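Local coordinates for protein tyrosine aminotransferase (Leishmania infantum, PDB 4IX8) that probably transfers the amino group of tyrosine to 2-oxoglutarate, using pyridoxal phosphate as cofactor, like other aminotransferases of its class, at residues A[70-75]-A[401-406]; A[373-378]-A[417-422]; A[351-356]-A[430-435]. All coordinates share one frame; numbering follows the deposited sequence.

In the fold
Contacts 1 and 2 lie in one five-stranded mixed sheet and are buried. Contact 1 joins the edge strand 70-71 to strand 403-407 in parallel; contact 2 joins strands 374-379 and 416-420 antiparallel. Strands 403-407 and 416-420 are neighbours, so the two contacts meet: Leu-72 and Leu-406 both hydrogen-bond to the backbone of strand 416-420. Contact 3 joins helices 337-355 and 425-442, and lies farther from the chain centre. Its chemistry differs accordingly: backbone bonds carry the first two contacts, whereas contact 3 combines apolar packing round Val-432 with a salt bridge toward the surface. The Tyr-354 hydroxyl of contact 3 hydrogen-bonds to the carbonyl O of Thr-420, tying helix to sheet.

Contact 1: residues A[70-75]-A[401-406]; sequences LRLSIG and ENVQVL
Leu-70 and Arg-71 pair in parallel with Val-403 and Gln-404, a buried strand contact at one edge of the five-stranded mixed sheet. Strand 70-71 is outermost within this chain, and strand 403-407 follows the helix 390-401. Asn-402 turns the chain out of that helix with a positive phi (54°). Leu-70 N gives its hydrogen to Asn-402 O at 2.9 Å. Next, Gln-404 N gives its hydrogen to Leu-70 O at 3.0 Å, and Leu-72 N gives its own to Gln-404 O at 2.8 Å. The last of these is more bent at the hydrogen than the other two. Val-403 CA also makes a CA-H...O contact with Leu-70 O.

The side chains of Leu-70 and Val-403 share a face of the sheet. Leu-72 CG comes to 4.0 Å from Val-403 CG1, and Leu-70 packs on Ala-431 of helix 425-442. Arg-71 and Gln-404 share the other face and run side by side in the same direction. With CG anti to its backbone N (chi1 -166°) and an extended chain, Gln-404 carries its amide beside the arginine. Gln-404 OE1 sits over the centre of the Arg-71 guanidinium, 3.1 Å from Arg-71 CZ, and the two planes are nearly perpendicular (88°). Ser-73 OG also lies against this amide, 3.2 Å from Gln-404 CD, without a hydrogen bond to NE2. Arg-71 and Ser-73 thus flank the amide. Ser-73 CB packs 3.7 Å from Leu-406 CG.

The amide oxygen makes no hydrogen bond with the guanidinium, so any attraction there is probably electrostatic. The directed bonds across this contact all belong to the backbone.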
loop_
_atom_site.group_PDB
_atom_site.type_symbol
_atom_site.label_atom_id
_atom_site.label_comp_id
_atom_site.label_asym_id
_atom_site.label_seq_id
_atom_site.Cartn_x
_atom_site.Cartn_y
_atom_site.Cartn_z
ATOM N N LEU A 70 13.176 3.670 -27.529
ATOM C CA LEU A 70 12.891 4.966 -26.925
ATOM C C LEU A 70 11.510 4.899 -26.295
ATOM O O LEU A 70 10.520 4.738 -26.991
ATOM C CB LEU A 70 12.946 6.090 -27.952
ATOM C CG LEU A 70 14.281 6.295 -28.662
ATOM C CD1 LEU A 70 14.154 7.405 -29.679
ATOM C CD2 LEU A 70 15.399 6.615 -27.671
ATOM N N ARG A 71 11.449 5.001 -24.975
ATOM C CA ARG A 71 10.199 4.833 -24.266
ATOM C C ARG A 71 9.620 6.171 -23.844
ATOM O O ARG A 71 10.222 6.880 -23.039
ATOM C CB ARG A 71 10.401 3.939 -23.061
ATOM C CG ARG A 71 10.523 2.485 -23.431
ATOM C CD ARG A 71 11.000 1.675 -22.254
ATOM N NE ARG A 71 9.883 1.198 -21.446
ATOM C CZ ARG A 71 9.333 -0.011 -21.564
ATOM N NH1 ARG A 71 9.801 -0.868 -22.472
ATOM N NH2 ARG A 71 8.316 -0.364 -20.791
ATOM N N LEU A 72 8.471 6.514 -24.435
ATOM C CA LEU A 72 7.705 7.725 -24.089
ATOM C C LEU A 72 6.481 7.432 -23.256
ATOM O O LEU A 72 5.672 8.321 -23.017
ATOM C CB LEU A 72 7.250 8.451 -25.354
ATOM C CG LEU A 72 8.338 8.737 -26.360
ATOM C CD1 LEU A 72 7.763 9.706 -27.373
ATOM C CD2 LEU A 72 9.610 9.289 -25.679
ATOM N N SER A 73 6.402 6.196 -22.771
ATOM C CA SER A 73 5.236 5.642 -22.077
ATOM C C SER A 73 5.322 5.679 -20.566
ATOM O O SER A 73 4.341 5.421 -19.857
ATOM C CB SER A 73 5.080 4.191 -22.493
ATOM O OG SER A 73 6.370 3.585 -22.546
ATOM N N ILE A 74 6.505 5.960 -20.054
ATOM C CA ILE A 74 6.770 5.758 -18.622
ATOM C C ILE A 74 6.328 6.942 -17.755
ATOM O O ILE A 74 6.650 8.080 -18.045
ATOM C CB ILE A 74 8.254 5.471 -18.401
ATOM C CG1 ILE A 74 9.155 6.522 -19.123
ATOM C CG2 ILE A 74 8.534 4.019 -18.851
ATOM C CD1 ILE A 74 10.603 6.021 -19.408
ATOM N N GLY A 75 5.577 6.672 -16.690
ATOM C CA GLY A 75 5.003 7.735 -15.869
ATOM C C GLY A 75 5.768 7.956 -14.577
ATOM O O GLY A 75 5.188 8.357 -13.570
ATOM N N GLU A 401 9.613 1.552 -35.389
ATOM C CA GLU A 401 10.544 2.600 -34.966
ATOM C C GLU A 401 11.036 2.421 -33.522
ATOM O O GLU A 401 11.847 3.206 -33.043
ATOM C CB GLU A 401 9.878 3.965 -35.115
ATOM C CG GLU A 401 9.404 4.281 -36.528
ATOM C CD GLU A 401 10.536 4.646 -37.431
ATOM O OE1 GLU A 401 11.543 5.171 -36.917
ATOM O OE2 GLU A 401 10.422 4.407 -38.652
ATOM N N ASN A 402 10.552 1.385 -32.845
ATOM C CA ASN A 402 10.970 1.061 -31.481
ATOM C C ASN A 402 10.794 2.271 -30.576
ATOM O O ASN A 402 11.611 2.535 -29.687
ATOM C CB ASN A 402 12.432 0.573 -31.455
ATOM C CG ASN A 402 12.770 -0.281 -30.216
ATOM O OD1 ASN A 402 11.924 -0.541 -29.352
ATOM N ND2 ASN A 402 14.030 -0.717 -30.136
ATOM N N VAL A 403 9.683 2.973 -30.781
ATOM C CA VAL A 403 9.265 4.045 -29.896
ATOM C C VAL A 403 7.961 3.611 -29.278
ATOM O O VAL A 403 7.011 3.270 -29.982
ATOM C CB VAL A 403 9.044 5.384 -30.617
ATOM C CG1 VAL A 403 8.554 6.419 -29.633
ATOM C CG2 VAL A 403 10.310 5.842 -31.293
ATOM N N GLN A 404 7.883 3.724 -27.962
ATOM C CA GLN A 404 6.728 3.263 -27.247
ATOM C C GLN A 404 5.934 4.460 -26.701
ATOM O O GLN A 404 6.439 5.266 -25.913
ATOM C CB GLN A 404 7.161 2.310 -26.116
ATOM C CG GLN A 404 5.986 1.515 -25.519
ATOM C CD GLN A 404 6.344 0.819 -24.235
ATOM O OE1 GLN A 404 7.523 0.576 -23.958
ATOM N NE2 GLN A 404 5.343 0.491 -23.444
ATOM N N VAL A 405 4.679 4.560 -27.112
ATOM C CA VAL A 405 3.755 5.491 -26.491
ATOM C C VAL A 405 2.682 4.632 -25.808
ATOM O O VAL A 405 2.865 3.428 -25.670
ATOM C CB VAL A 405 3.147 6.471 -27.503
ATOM C CG1 VAL A 405 4.249 7.347 -28.082
ATOM C CG2 VAL A 405 2.392 5.734 -28.625
ATOM N N LEU A 406 1.622 5.253 -25.297
ATOM C CA LEU A 406 0.500 4.510 -24.723
ATOM C C LEU A 406 -0.742 4.935 -25.474
ATOM O O LEU A 406 -0.983 6.119 -25.623
ATOM C CB LEU A 406 0.331 4.772 -23.222
ATOM C CG LEU A 406 1.391 4.169 -22.291
ATOM C CD1 LEU A 406 1.126 4.592 -20.861
ATOM C CD2 LEU A 406 1.423 2.648 -22.413
#

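Contact 2: residues A[373-378]-A[417-422]; sequences MFVMLK and LRATVS
Leu-377 N gives the shortest hydrogen bond of this contact, 2.7 Å to Leu-417 O, and it is nearly straight (173°). Leu-417 N returns a more bent bond to Leu-377 O. Two residues along, past the non-hydrogen-bonded pair Met-376 and Arg-418, Val-375 and Ala-419 exchange a second pair of backbone bonds. Val-421 N closes the row on Met-373 O at 2.8 Å, just past the end of strand 416-420.

Arg-418 crosses Phe-374 on one face of this strand pair. Its CG is anti to the backbone N (chi1 -161°), and a bend at chi3 brings the guanidinium to the ring. The two planes are nearly parallel (18° apart) but offset. The guanidinium is centred over Phe-374 CE1, 3.4 Å from Arg-418 CZ, and NH1 reaches over the ring face. Hydrogen bonds from NH2 to Ser-73 O and from NH1 to Asn-221 OD1 help to hold this pose. On the same face, Met-376 SD lies 4.0 Å from Arg-418 CB.

The side chains paired on the other face are apolar. Val-375 CG1 meets Ala-419 CB at 3.8 Å, and Leu-377 CB meets Leu-417 CB. The hydroxyl end of Tyr-354 from helix 337-355 lies against Ala-419.

The strand pair belongs to the small domain of a fold-type I PLP enzyme. The Arg-418 and Asn-221 pairing is consistent with the arginine that takes the substrate carboxylate in relatives.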
loop_
_atom_site.group_PDB
_atom_site.type_symbol
_atom_site.label_atom_id
_atom_site.label_comp_id
_atom_site.label_asym_id
_atom_site.label_seq_id
_atom_site.Cartn_x
_atom_site.Cartn_y
_atom_site.Cartn_z
ATOM N N MET A 373 3.186 16.072 -16.372
ATOM C CA MET A 373 4.364 15.551 -17.122
ATOM C C MET A 373 4.032 14.876 -18.452
ATOM O O MET A 373 4.872 14.181 -19.031
ATOM C CB MET A 373 5.120 14.511 -16.281
ATOM C CG MET A 373 5.727 14.994 -14.976
ATOM S SD MET A 373 5.978 13.645 -13.772
ATOM C CE MET A 373 6.289 12.204 -14.796
ATOM N N PHE A 374 2.807 15.050 -18.920
ATOM C CA PHE A 374 2.302 14.266 -20.040
ATOM C C PHE A 374 1.663 15.123 -21.105
ATOM O O PHE A 374 1.214 16.231 -20.841
ATOM C CB PHE A 374 1.266 13.259 -19.551
ATOM C CG PHE A 374 1.725 12.426 -18.376
ATOM C CD1 PHE A 374 2.536 11.318 -18.569
ATOM C CD2 PHE A 374 1.365 12.763 -17.092
ATOM C CE1 PHE A 374 2.948 10.574 -17.508
ATOM C CE2 PHE A 374 1.775 11.997 -16.027
ATOM C CZ PHE A 374 2.554 10.908 -16.239
ATOM N N VAL A 375 1.592 14.582 -22.307
ATOM C CA VAL A 375 0.858 15.222 -23.357
ATOM C C VAL A 375 -0.034 14.181 -24.017
ATOM O O VAL A 375 0.281 12.989 -23.997
ATOM C CB VAL A 375 1.832 15.894 -24.357
ATOM C CG1 VAL A 375 2.567 14.867 -25.208
ATOM C CG2 VAL A 375 1.099 16.880 -25.203
ATOM N N MET A 376 -1.189 14.621 -24.511
ATOM C CA MET A 376 -2.089 13.757 -25.254
ATOM C C MET A 376 -2.113 14.176 -26.723
ATOM O O MET A 376 -2.517 15.292 -27.065
ATOM C CB MET A 376 -3.488 13.809 -24.663
ATOM C CG MET A 376 -3.670 12.972 -23.417
ATOM S SD MET A 376 -3.614 11.190 -23.721
ATOM C CE MET A 376 -5.357 10.844 -23.955
ATOM N N LEU A 377 -1.731 13.242 -27.583
ATOM C CA LEU A 377 -1.633 13.464 -29.018
ATOM C C LEU A 377 -2.909 12.966 -29.633
ATOM O O LEU A 377 -3.254 11.806 -29.443
ATOM C CB LEU A 377 -0.454 12.720 -29.604
ATOM C CG LEU A 377 0.838 13.009 -28.853
ATOM C CD1 LEU A 377 1.931 12.145 -29.447
ATOM C CD2 LEU A 377 1.210 14.534 -28.939
ATOM N N LYS A 378 -3.611 13.831 -30.352
ATOM C CA LYS A 378 -4.859 13.421 -30.966
ATOM C C LYS A 378 -4.621 12.964 -32.388
ATOM O O LYS A 378 -3.954 13.661 -33.156
ATOM C CB LYS A 378 -5.863 14.546 -30.944
ATOM C CG LYS A 378 -7.180 14.143 -31.520
ATOM C CD LYS A 378 -8.182 15.278 -31.324
ATOM C CE LYS A 378 -9.375 15.172 -32.287
ATOM N NZ LYS A 378 -9.940 13.786 -32.286
ATOM N N LEU A 417 -2.937 9.426 -27.982
ATOM C CA LEU A 417 -1.710 8.816 -27.492
ATOM C C LEU A 417 -1.143 9.629 -26.342
ATOM O O LEU A 417 -1.062 10.859 -26.433
ATOM C CB LEU A 417 -0.666 8.732 -28.589
ATOM C CG LEU A 417 -1.036 7.954 -29.844
ATOM C CD1 LEU A 417 0.008 8.244 -30.874
ATOM C CD2 LEU A 417 -1.099 6.463 -29.542
ATOM N N ARG A 418 -0.743 8.948 -25.272
ATOM C CA ARG A 418 -0.082 9.613 -24.172
ATOM C C ARG A 418 1.410 9.519 -24.372
ATOM O O ARG A 418 1.931 8.439 -24.575
ATOM C CB ARG A 418 -0.438 9.009 -22.785
ATOM C CG ARG A 418 -0.109 10.004 -21.676
ATOM C CD ARG A 418 -0.134 9.436 -20.303
ATOM N NE ARG A 418 0.952 8.495 -20.069
ATOM C CZ ARG A 418 1.203 7.952 -18.880
ATOM N NH1 ARG A 418 0.445 8.242 -17.818
ATOM N NH2 ARG A 418 2.215 7.128 -18.747
ATOM N N ALA A 419 2.081 10.661 -24.289
ATOM C CA ALA A 419 3.524 10.729 -24.392
ATOM C C ALA A 419 4.034 11.528 -23.217
ATOM O O ALA A 419 3.376 12.459 -22.719
ATOM C CB ALA A 419 3.947 11.360 -25.689
ATOM N N THR A 420 5.209 11.137 -22.770
ATOM C CA THR A 420 5.831 11.711 -21.602
ATOM C C THR A 420 6.715 12.884 -21.959
ATOM O O THR A 420 7.455 12.838 -22.925
ATOM C CB THR A 420 6.638 10.625 -20.885
ATOM O OG1 THR A 420 5.707 9.793 -20.151
ATOM C CG2 THR A 420 7.632 11.210 -19.939
ATOM N N VAL A 421 6.652 13.924 -21.139
ATOM C CA VAL A 421 7.414 15.171 -21.362
ATOM C C VAL A 421 8.705 15.289 -20.487
ATOM O O VAL A 421 9.485 16.236 -20.612
ATOM C CB VAL A 421 6.442 16.367 -21.159
ATOM C CG1 VAL A 421 7.128 17.676 -21.052
ATOM C CG2 VAL A 421 5.454 16.408 -22.328
ATOM N N SER A 422 8.871 14.353 -19.562
ATOM C CA SER A 422 9.837 14.442 -18.477
ATOM C C SER A 422 11.168 13.846 -18.864
ATOM O O SER A 422 12.087 13.821 -18.057
ATOM C CB SER A 422 9.318 13.734 -17.248
ATOM O OG SER A 422 9.326 12.346 -17.484
#

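Contact 3: residues A[351-356]-A[430-435]; sequences AKVYAR and EAVDRI
Val-432 meets three side chains of segment 351-356 and has the most surface buried by this contact. Val-432 CG2 lies 3.9 Å from Val-353 CG1. The same methyl approaches the ring of Tyr-354 obliquely, with Val-432 CG2 4.2 Å from Tyr-354 CD1. Val-432 CG1 turns to Arg-356, reaching 3.8 Å from Arg-356 NH2. The two methyls thus divide the work, one against the apolar side chains and the other against the guanidinium. CG1 stands above one face of that flat group, offset toward its rim.

Arg-356 ranks second in buried surface. Its CB points toward helix 425-442, and the chain bends at chi3 (29°), which brings the guanidinium across to Asp-433. Arg-356 NH2 gives a hydrogen bond to Asp-433 OD1 at 2.6 Å, and the pair forms a salt bridge. Asp-433 OD1 lies at the guanidinium edge, slightly out of its plane, and is met nearly along its C-O axis. The carboxylate and guanidinium planes are turned 56° apart, and a single N-H to oxygen bond is made rather than the side-on two-bond pairing. Arg-356 NH1 has a weak hydrogen bond to Asn-429 OD1, one turn earlier on the same helix.

The contact joins the C-terminal part of helix 337-355, with Arg-356 close after it, to helix 425-442, which follows strand 416-420 in the chain. Both helices cover the same five-stranded sheet of the aminotransferase fold.

Tyr-354 has the third-largest buried area. Its CB points away from helix 425-442, yet its ring packs on Leu-72 and Val-421. Beyond the ring, OH hydrogen-bonds to Thr-420 O at the end of strand 416-420.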
loop_
_atom_site.group_PDB
_atom_site.type_symbol
_atom_site.label_atom_id
_atom_site.label_comp_id
_atom_site.label_asym_id
_atom_site.label_seq_id
_atom_site.Cartn_x
_atom_site.Cartn_y
_atom_site.Cartn_z
ATOM N N ALA A 351 8.048 19.918 -23.678
ATOM C CA ALA A 351 6.818 20.275 -24.348
ATOM C C ALA A 351 7.122 20.910 -25.689
ATOM O O ALA A 351 6.462 20.603 -26.667
ATOM C CB ALA A 351 6.007 21.201 -23.488
ATOM N N LYS A 352 8.158 21.747 -25.742
ATOM C CA LYS A 352 8.511 22.431 -26.981
ATOM C C LYS A 352 8.852 21.392 -28.032
ATOM O O LYS A 352 8.547 21.582 -29.193
ATOM C CB LYS A 352 9.677 23.414 -26.793
ATOM N N VAL A 353 9.478 20.288 -27.638
ATOM C CA VAL A 353 9.851 19.254 -28.611
ATOM C C VAL A 353 8.597 18.598 -29.230
ATOM O O VAL A 353 8.582 18.342 -30.440
ATOM C CB VAL A 353 10.758 18.174 -27.972
ATOM C CG1 VAL A 353 11.098 17.066 -28.965
ATOM C CG2 VAL A 353 12.046 18.824 -27.429
ATOM N N TYR A 354 7.538 18.378 -28.450
ATOM C CA TYR A 354 6.330 17.768 -29.025
ATOM C C TYR A 354 5.629 18.736 -29.980
ATOM O O TYR A 354 5.002 18.317 -30.957
ATOM C CB TYR A 354 5.374 17.324 -27.934
ATOM C CG TYR A 354 5.832 16.014 -27.301
ATOM C CD1 TYR A 354 5.830 14.828 -28.020
ATOM C CD2 TYR A 354 6.326 15.990 -26.001
ATOM C CE1 TYR A 354 6.274 13.633 -27.432
ATOM C CE2 TYR A 354 6.779 14.806 -25.411
ATOM C CZ TYR A 354 6.758 13.639 -26.132
ATOM O OH TYR A 354 7.188 12.471 -25.532
ATOM N N ALA A 355 5.797 20.025 -29.710
ATOM C CA ALA A 355 5.175 21.058 -30.520
ATOM C C ALA A 355 5.662 20.912 -31.949
ATOM O O ALA A 355 4.925 21.216 -32.875
ATOM C CB ALA A 355 5.496 22.450 -29.975
ATOM N N ARG A 356 6.867 20.387 -32.131
ATOM C CA ARG A 356 7.405 20.216 -33.476
ATOM C C ARG A 356 6.516 19.318 -34.320
ATOM O O ARG A 356 6.476 19.482 -35.533
ATOM C CB ARG A 356 8.829 19.635 -33.457
ATOM C CG ARG A 356 9.924 20.582 -32.938
ATOM C CD ARG A 356 11.371 19.927 -33.039
ATOM N NE ARG A 356 11.409 18.976 -34.156
ATOM C CZ ARG A 356 11.907 17.750 -34.104
ATOM N NH1 ARG A 356 12.515 17.304 -33.019
ATOM N NH2 ARG A 356 11.822 16.971 -35.167
ATOM N N GLU A 430 14.846 12.836 -30.794
ATOM C CA GLU A 430 15.052 11.665 -31.617
ATOM C C GLU A 430 13.748 10.897 -31.838
ATOM O O GLU A 430 13.486 10.412 -32.931
ATOM C CB GLU A 430 16.072 10.737 -30.973
ATOM C CG GLU A 430 16.505 9.605 -31.891
ATOM C CD GLU A 430 17.620 8.743 -31.301
ATOM O OE1 GLU A 430 18.065 9.002 -30.155
ATOM O OE2 GLU A 430 18.096 7.838 -32.019
ATOM N N ALA A 431 12.899 10.838 -30.825
ATOM C CA ALA A 431 11.700 10.016 -30.918
ATOM C C ALA A 431 10.654 10.699 -31.814
ATOM O O ALA A 431 9.944 10.045 -32.588
ATOM C CB ALA A 431 11.140 9.749 -29.547
ATOM N N VAL A 432 10.552 12.014 -31.680
ATOM C CA VAL A 432 9.676 12.817 -32.527
ATOM C C VAL A 432 10.056 12.705 -33.994
ATOM O O VAL A 432 9.169 12.702 -34.852
ATOM C CB VAL A 432 9.693 14.292 -32.089
ATOM C CG1 VAL A 432 9.133 15.209 -33.171
ATOM C CG2 VAL A 432 8.911 14.450 -30.783
ATOM N N ASP A 433 11.358 12.645 -34.293
ATOM C CA ASP A 433 11.791 12.496 -35.686
ATOM C C ASP A 433 11.232 11.191 -36.248
ATOM O O ASP A 433 10.731 11.158 -37.369
ATOM C CB ASP A 433 13.337 12.490 -35.828
ATOM C CG ASP A 433 13.992 13.842 -35.510
ATOM O OD1 ASP A 433 13.297 14.866 -35.546
ATOM O OD2 ASP A 433 15.211 13.885 -35.219
ATOM N N ARG A 434 11.287 10.118 -35.456
ATOM C CA ARG A 434 10.834 8.810 -35.932
ATOM C C ARG A 434 9.324 8.753 -36.110
ATOM O O ARG A 434 8.811 8.061 -36.997
ATOM C CB ARG A 434 11.275 7.720 -34.972
ATOM C CG ARG A 434 12.792 7.544 -34.902
ATOM C CD ARG A 434 13.092 6.277 -34.109
ATOM N NE ARG A 434 14.415 6.264 -33.500
ATOM C CZ ARG A 434 14.825 5.348 -32.626
ATOM N NH1 ARG A 434 14.010 4.368 -32.253
ATOM N NH2 ARG A 434 16.059 5.416 -32.129
ATOM N N ILE A 435 8.634 9.549 -35.305
ATOM C CA ILE A 435 7.201 9.633 -35.360
ATOM C C ILE A 435 6.789 10.376 -36.627
ATOM O O ILE A 435 5.857 9.971 -37.324
ATOM C CB ILE A 435 6.679 10.340 -34.139
ATOM C CG1 ILE A 435 6.876 9.430 -32.929
ATOM C CG2 ILE A 435 5.182 10.635 -34.279
ATOM C CD1 ILE A 435 6.778 10.109 -31.629
#